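Local coordinates for long form salivary protein D7L1 (Culex quinquefasciatus, PDB 6V4C), which binds and sequesters adenine nucleotides, ADP and ATP most tightly, thereby inhibiting platelet aggregation and helping female mosquitoes to blood-feed on vertebrates, at residues K17-H22 / G28-W33; C47-L52 / S106-F111; H210-N215 / S275-N280. One frame throughout, in Å; residues are numbered along the deposited sequence.

Interaction 1: K17-H22 / G28-W33; sequences KCMEDH and GLAEKW. With EDO (1,2-ethanediol), chain J.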
# COMPACT_ATOMS: atom_id res chain seq x y z
N LYS A 17 0.70 -5.27 2.61
CA LYS A 17 2.14 -5.50 2.52
C LYS A 17 2.63 -6.41 3.64
O LYS A 17 3.45 -7.31 3.42
CB LYS A 17 2.89 -4.17 2.54
CG LYS A 17 4.39 -4.30 2.40
CD LYS A 17 5.06 -2.95 2.57
CE LYS A 17 6.57 -3.09 2.64
NZ LYS A 17 7.24 -1.77 2.75
N CYS A 18 2.14 -6.19 4.86
CA CYS A 18 2.50 -7.07 5.97
C CYS A 18 1.98 -8.48 5.75
O CYS A 18 2.69 -9.46 6.02
CB CYS A 18 1.98 -6.52 7.30
SG CYS A 18 2.90 -5.12 7.95
N MET A 19 0.75 -8.61 5.25
CA MET A 19 0.19 -9.93 5.00
C MET A 19 0.99 -10.68 3.95
O MET A 19 1.26 -11.88 4.09
CB MET A 19 -1.28 -9.81 4.58
CG MET A 19 -2.19 -9.20 5.63
SD MET A 19 -3.92 -9.39 5.18
CE MET A 19 -3.95 -11.15 4.89
N GLU A 20 1.39 -10.00 2.87
CA GLU A 20 2.20 -10.64 1.84
C GLU A 20 3.55 -11.08 2.38
O GLU A 20 4.05 -12.15 2.02
CB GLU A 20 2.39 -9.69 0.66
CG GLU A 20 1.14 -9.46 -0.18
CD GLU A 20 1.41 -8.56 -1.38
OE1 GLU A 20 0.44 -8.17 -2.06
OE2 GLU A 20 2.59 -8.26 -1.63
N ASP A 21 4.15 -10.27 3.25
CA ASP A 21 5.49 -10.57 3.74
C ASP A 21 5.52 -11.71 4.75
O ASP A 21 6.60 -12.27 5.00
CB ASP A 21 6.13 -9.32 4.35
CG ASP A 21 6.58 -8.32 3.31
OD1 ASP A 21 6.53 -8.64 2.10
OD2 ASP A 21 7.00 -7.20 3.69
N HIS A 22 4.38 -12.07 5.34
CA HIS A 22 4.36 -13.00 6.46
C HIS A 22 3.42 -14.19 6.32
O HIS A 22 3.57 -15.15 7.10
CB HIS A 22 4.04 -12.27 7.77
CG HIS A 22 5.16 -11.40 8.27
ND1 HIS A 22 4.95 -10.19 8.88
CD2 HIS A 22 6.50 -11.58 8.25
CE1 HIS A 22 6.11 -9.65 9.22
NE2 HIS A 22 7.07 -10.48 8.85
N GLY A 28 -5.61 -19.70 4.11
CA GLY A 28 -6.53 -19.72 5.23
C GLY A 28 -6.08 -18.82 6.36
O GLY A 28 -6.88 -18.13 6.98
N LEU A 29 -4.77 -18.82 6.64
CA LEU A 29 -4.23 -17.89 7.62
C LEU A 29 -4.35 -16.45 7.13
O LEU A 29 -4.64 -15.54 7.92
CB LEU A 29 -2.77 -18.24 7.92
CG LEU A 29 -2.07 -17.39 8.98
CD1 LEU A 29 -2.80 -17.47 10.31
CD2 LEU A 29 -0.62 -17.83 9.14
N ALA A 30 -4.13 -16.23 5.84
CA ALA A 30 -4.34 -14.89 5.28
C ALA A 30 -5.79 -14.47 5.42
O ALA A 30 -6.08 -13.30 5.70
CB ALA A 30 -3.90 -14.86 3.82
N GLU A 31 -6.72 -15.40 5.24
CA GLU A 31 -8.13 -15.07 5.40
C GLU A 31 -8.44 -14.66 6.84
O GLU A 31 -9.25 -13.76 7.08
CB GLU A 31 -9.01 -16.25 4.98
N LYS A 32 -7.79 -15.31 7.81
CA LYS A 32 -8.01 -14.95 9.21
C LYS A 32 -7.49 -13.55 9.50
O LYS A 32 -8.11 -12.79 10.26
CB LYS A 32 -7.34 -15.97 10.13
CG LYS A 32 -8.06 -17.30 10.23
N TRP A 33 -6.35 -13.18 8.91
CA TRP A 33 -5.78 -11.86 9.16
C TRP A 33 -6.67 -10.75 8.61
O TRP A 33 -6.84 -9.71 9.26
CB TRP A 33 -4.37 -11.78 8.58
CG TRP A 33 -3.39 -12.65 9.29
CD1 TRP A 33 -3.59 -13.33 10.46
CD2 TRP A 33 -2.05 -12.95 8.88
NE1 TRP A 33 -2.45 -14.03 10.80
CE2 TRP A 33 -1.49 -13.81 9.85
CE3 TRP A 33 -1.26 -12.57 7.79
CZ2 TRP A 33 -0.19 -14.30 9.76
CZ3 TRP A 33 0.03 -13.05 7.70
CH2 TRP A 33 0.55 -13.91 8.68
C1 EDO J . 5.91 -1.31 -0.40
O1 EDO J . 5.66 -1.40 -1.80
C2 EDO J . 6.69 -0.03 -0.08
O2 EDO J . 6.13 0.64 1.06
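The indole of W33 meets the end of helix 8-22 with its rim: M19 O and H22 C lie at the edge, in the ring plane, and W33 CH2 comes 3.6 Å from H22 O. One face is taken by the backbone of its own helix, L29 O standing 3.4 Å above the plane and displaced toward the rim; the ring of Y48 also stacks on W33. Because helix-terminal carbonyls face the six-membered ring's C-H groups, a mild electrostatic attraction probably adds to the packing, while H22 CB supplies an apolar neighbour for the same corner of the ring.

M19 carries the other half of the contact. Its CG is anti to the carbonyl carbon (chi1 -62°), and a bend at chi3 (53°) turns the terminal methyl to helix 27-34. There CE lies 3.8 Å from W33 CB and 3.9 Å from A30 CB. The same methyl also comes within 3.1 Å of A30 O, a tight approach to a backbone carbonyl. The M19 and W33 side chains run in opposite senses past one another, M19 CG near W33 CE3 and M19 SD near W33 CB.

The axes of segments 17-22 and 28-33 come within 10.7 Å and run nearly antiparallel, at 155°. Such spacing agrees with helices bridged by long side chains, and the buried area of 228 Å² falls mostly on M19 and W33. On another side, K17 NZ gives a weak hydrogen bond to an ethanediol molecule, probably from the crystallisation liquor.

M19 also touches Y48 and L270, and its side chain comes about 6 Å from the bound ADP. With C18 tied to C51 by a disulfide, this antiparallel helix pair belongs to the disulfide-braced, all-helical fold of the PBP/GOBP family, and it lies close to the nucleotide pocket.

Interaction 2: C47-L52 / S106-F111; sequences CYVKCL and SIAKGF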
# COMPACT_ATOMS: atom_id res chain seq x y z
N CYS A 47 4.77 -12.43 14.33
CA CYS A 47 5.54 -11.41 13.63
C CYS A 47 4.72 -10.63 12.62
O CYS A 47 5.16 -9.57 12.16
CB CYS A 47 6.77 -12.03 12.96
SG CYS A 47 8.04 -12.63 14.11
N TYR A 48 3.53 -11.13 12.24
CA TYR A 48 2.64 -10.33 11.41
C TYR A 48 2.09 -9.14 12.19
O TYR A 48 2.03 -8.02 11.67
CB TYR A 48 1.49 -11.19 10.88
CG TYR A 48 0.34 -10.35 10.36
CD1 TYR A 48 0.44 -9.68 9.15
CD2 TYR A 48 -0.84 -10.23 11.08
CE1 TYR A 48 -0.60 -8.91 8.67
CE2 TYR A 48 -1.89 -9.46 10.61
CZ TYR A 48 -1.76 -8.80 9.40
OH TYR A 48 -2.80 -8.04 8.92
N VAL A 49 1.69 -9.37 13.44
CA VAL A 49 1.17 -8.29 14.27
C VAL A 49 2.24 -7.22 14.48
O VAL A 49 1.95 -6.02 14.47
CB VAL A 49 0.64 -8.84 15.60
CG1 VAL A 49 0.22 -7.71 16.53
CG2 VAL A 49 -0.53 -9.78 15.34
N LYS A 50 3.50 -7.65 14.67
CA LYS A 50 4.59 -6.69 14.84
C LYS A 50 4.73 -5.81 13.60
O LYS A 50 4.83 -4.58 13.71
CB LYS A 50 5.90 -7.44 15.11
CG LYS A 50 7.12 -6.53 15.17
CD LYS A 50 8.40 -7.33 15.33
CE LYS A 50 9.61 -6.42 15.34
NZ LYS A 50 10.88 -7.19 15.47
N CYS A 51 4.73 -6.42 12.42
CA CYS A 51 4.73 -5.65 11.18
C CYS A 51 3.57 -4.67 11.14
O CYS A 51 3.74 -3.49 10.80
CB CYS A 51 4.65 -6.61 9.99
SG CYS A 51 4.76 -5.86 8.33
N LEU A 52 2.37 -5.14 11.52
CA LEU A 52 1.17 -4.33 11.37
C LEU A 52 1.19 -3.12 12.30
O LEU A 52 0.85 -2.01 11.88
CB LEU A 52 -0.07 -5.18 11.62
CG LEU A 52 -1.42 -4.57 11.26
CD1 LEU A 52 -1.53 -4.40 9.75
CD2 LEU A 52 -2.57 -5.41 11.80
N SER A 106 6.12 -10.75 22.23
CA SER A 106 5.85 -9.78 23.28
C SER A 106 4.79 -8.77 22.85
O SER A 106 3.82 -8.52 23.57
N ILE A 107 4.96 -8.18 21.66
CA ILE A 107 4.03 -7.17 21.19
C ILE A 107 2.71 -7.79 20.74
O ILE A 107 1.64 -7.19 20.91
N ALA A 108 2.76 -9.00 20.17
CA ALA A 108 1.54 -9.64 19.70
C ALA A 108 0.65 -10.08 20.86
O ALA A 108 -0.58 -10.05 20.75
CB ALA A 108 1.88 -10.83 18.80
N LYS A 109 1.26 -10.49 21.98
CA LYS A 109 0.47 -10.95 23.12
C LYS A 109 -0.41 -9.84 23.67
O LYS A 109 -1.61 -10.04 23.89
CB LYS A 109 1.40 -11.51 24.20
N GLY A 110 0.17 -8.66 23.90
CA GLY A 110 -0.61 -7.56 24.42
C GLY A 110 -1.58 -6.98 23.41
O GLY A 110 -2.62 -6.44 23.79
N PHE A 111 -1.25 -7.08 22.13
CA PHE A 111 -2.14 -6.57 21.09
C PHE A 111 -3.36 -7.47 20.93
O PHE A 111 -4.50 -7.00 20.93
CB PHE A 111 -1.39 -6.44 19.77
CG PHE A 111 -2.18 -5.73 18.70
CD1 PHE A 111 -2.26 -4.34 18.70
CD2 PHE A 111 -2.84 -6.44 17.72
CE1 PHE A 111 -2.99 -3.69 17.72
CE2 PHE A 111 -3.56 -5.79 16.74
CZ PHE A 111 -3.64 -4.41 16.74
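V49 meets A108 and F111 through carbon atoms alone, and the shortest backbone hydrogen bond within the two segments is L52 N to Y48 O at 2.9 Å, inside helix 45-55. With the main chain bonded inside its own helix, the contact rests on apolar side chains. V49 and A108 mark the closest backbone approach, their CA atoms being 5.6 Å apart, a short spacing consistent with the small alanine side chain at this point.

The two branches of V49 are not equivalent. CG1 sits anti to the backbone N (chi1 175°) and does most of the touching: it lies 3.5 Å from F111 CD2 and 3.8 Å from F111 CG, meeting the ring obliquely. It also reaches A108 CA at 3.9 Å. V49 CB meets A108 CB at 4.0 Å. In F111 the ring is likewise anti to its backbone N (chi1 -171°), which swings it to the V49 methyl, so that valine sits against both the alanine and the phenylalanine, about one helical turn apart.

All three residues are buried, and 175 Å² is covered in total. F111 continues onto M58 and F64, and L52 onto W36. Disulfides flank the pair: C47 joins C104 on helix 104-117, while C51 joins C18, leaving helix 45-55 between helix 104-117 and helix 8-22.

Interaction 3: H210-N215 / S275-N280; sequences HAVNEN and SKYDAN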
# COMPACT_ATOMS: atom_id res chain seq x y z
N HIS A 210 10.13 -8.69 -8.26
CA HIS A 210 9.97 -10.04 -7.73
C HIS A 210 8.53 -10.53 -7.89
O HIS A 210 8.30 -11.74 -7.99
CB HIS A 210 10.43 -10.08 -6.27
CG HIS A 210 11.83 -9.59 -6.07
ND1 HIS A 210 12.30 -9.16 -4.85
CD2 HIS A 210 12.86 -9.47 -6.93
CE1 HIS A 210 13.56 -8.79 -4.97
NE2 HIS A 210 13.93 -8.97 -6.23
N ALA A 211 7.56 -9.61 -7.93
CA ALA A 211 6.17 -10.01 -8.11
C ALA A 211 5.94 -10.67 -9.47
O ALA A 211 5.09 -11.56 -9.59
CB ALA A 211 5.24 -8.81 -7.93
N VAL A 212 6.67 -10.25 -10.49
CA VAL A 212 6.58 -10.86 -11.81
C VAL A 212 7.65 -11.93 -12.02
O VAL A 212 7.96 -12.29 -13.15
CB VAL A 212 6.58 -9.82 -12.94
CG1 VAL A 212 5.39 -8.89 -12.80
CG2 VAL A 212 7.88 -9.03 -12.95
N ASN A 213 8.23 -12.45 -10.93
CA ASN A 213 9.17 -13.57 -10.96
C ASN A 213 10.50 -13.22 -11.63
O ASN A 213 11.20 -14.11 -12.13
CB ASN A 213 8.55 -14.84 -11.55
CG ASN A 213 7.32 -15.29 -10.78
OD1 ASN A 213 7.25 -15.15 -9.56
ND2 ASN A 213 6.34 -15.83 -11.50
N GLU A 214 10.87 -11.95 -11.64
CA GLU A 214 12.20 -11.53 -12.07
C GLU A 214 13.15 -11.60 -10.88
O GLU A 214 12.74 -11.44 -9.73
CB GLU A 214 12.15 -10.10 -12.60
CG GLU A 214 13.33 -9.69 -13.47
CD GLU A 214 13.25 -10.29 -14.87
OE1 GLU A 214 14.27 -10.23 -15.59
OE2 GLU A 214 12.18 -10.81 -15.24
N ASN A 215 14.43 -11.86 -11.15
CA ASN A 215 15.37 -12.05 -10.05
C ASN A 215 16.76 -11.47 -10.23
O ASN A 215 17.43 -11.21 -9.22
CB ASN A 215 15.48 -13.53 -9.65
CG ASN A 215 15.85 -14.42 -10.82
OD1 ASN A 215 17.01 -14.46 -11.25
ND2 ASN A 215 14.87 -15.16 -11.34
N SER A 275 -3.12 -15.62 -6.83
CA SER A 275 -1.88 -15.52 -6.06
C SER A 275 -0.63 -15.66 -6.92
O SER A 275 0.45 -15.26 -6.48
CB SER A 275 -1.87 -16.59 -4.97
OG SER A 275 -1.98 -17.89 -5.52
N LYS A 276 -0.75 -16.21 -8.12
CA LYS A 276 0.39 -16.48 -8.99
C LYS A 276 0.34 -15.57 -10.21
O LYS A 276 -0.74 -15.33 -10.77
CB LYS A 276 0.38 -17.94 -9.45
CG LYS A 276 0.55 -18.95 -8.34
CD LYS A 276 1.88 -18.75 -7.63
N TYR A 277 1.50 -15.07 -10.62
CA TYR A 277 1.57 -14.25 -11.82
C TYR A 277 1.30 -15.11 -13.05
O TYR A 277 1.91 -16.18 -13.21
CB TYR A 277 2.94 -13.58 -11.93
CG TYR A 277 3.10 -12.74 -13.18
CD1 TYR A 277 2.45 -11.52 -13.30
CD2 TYR A 277 3.90 -13.17 -14.23
CE1 TYR A 277 2.58 -10.75 -14.45
CE2 TYR A 277 4.04 -12.40 -15.38
CZ TYR A 277 3.38 -11.20 -15.48
OH TYR A 277 3.51 -10.43 -16.61
N ASP A 278 0.39 -14.65 -13.90
CA ASP A 278 -0.00 -15.38 -15.11
C ASP A 278 0.15 -14.42 -16.28
O ASP A 278 -0.74 -13.59 -16.53
CB ASP A 278 -1.44 -15.89 -14.98
CG ASP A 278 -1.87 -16.77 -16.15
OD1 ASP A 278 -1.12 -16.87 -17.14
OD2 ASP A 278 -2.96 -17.36 -16.06
N ALA A 279 1.26 -14.53 -17.01
CA ALA A 279 1.52 -13.62 -18.12
C ALA A 279 0.46 -13.74 -19.20
O ALA A 279 0.13 -12.75 -19.86
CB ALA A 279 2.92 -13.86 -18.69
N ASN A 280 -0.08 -14.95 -19.41
CA ASN A 280 -1.12 -15.12 -20.41
C ASN A 280 -2.39 -14.37 -20.03
O ASN A 280 -3.02 -13.73 -20.87
CB ASN A 280 -1.41 -16.61 -20.62
CG ASN A 280 -2.60 -16.85 -21.52
OD1 ASN A 280 -2.55 -16.60 -22.72
ND2 ASN A 280 -3.69 -17.34 -20.93
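The ring of Y277 is sandwiched between a methyl group from across the contact and a peptide nitrogen of its own segment, 275-280. V212 CG1 stands over one face, 4.0 Å from the ring centroid and 23° off the normal, which makes a CH-pi contact. On the opposite face A279 N lies 3.8 Å above the plane, also displaced toward the rim.

The methyl is offset to one side of the ring, with V212 CG1 closest to Y277 CE1 at 3.8 Å. The two side chains run alongside each other, and V212 CG1 covers the CD1-CE1-CZ side of that face. Placing CG anti to the backbone N (chi1 179°) extends the tyrosine side chain beside segment 210-215. Nearer the tyrosine backbone, A211 O approaches Y277 CB at 3.8 Å. The amide of the solvent-exposed N213 is turned almost perpendicular to the tyrosine ring, and N213 ND2 touches Y277 CB at 4.1 Å.

Of the 158 Å² buried, Y277 contributes 80 Å². Helix 249-263 adds to the contact: Y258 meets the Y277 ring edge-to-face and also touches V212, while K254 packs on Y277.

Both segments turn at a helix end. N213 has positive phi (68°) and is the C-prime residue of a Schellman motif, in which N213 N bonds to H210 O at 3.0 Å and E214 N returns to the carbonyl of the residue before H210. D278 is the N-cap of helix 279-292, with a weak capping bond of 3.1 Å from N280 N to D278 OD1. The C-terminal stop of helix 202-211 thus meets the N-cap turn of helix 279-292, a junction of helix ends in the second, C-terminal half of this two-domain D7 protein.

Along the chain the three contacts come in series, each closing before the next opens. Interactions 1 and 2 both belong to the N-terminal PBP/GOBP-type half, with centres 13 Å apart, and they touch directly, H22 ND1 lying 3.4 Å from Y48 CA. Helix 45-55 meets helix 8-22 there, helix 27-34 through the stacked rings of Y48 and W33, and helix 104-117 in interaction 2. Interaction 3 belongs to the other half of the molecule, its centre 19 Å from that of interaction 1 and 30 Å from that of interaction 2, without touching either. The ADP pocket draws residues from both halves, and of the three contacts interaction 1 comes nearest to it.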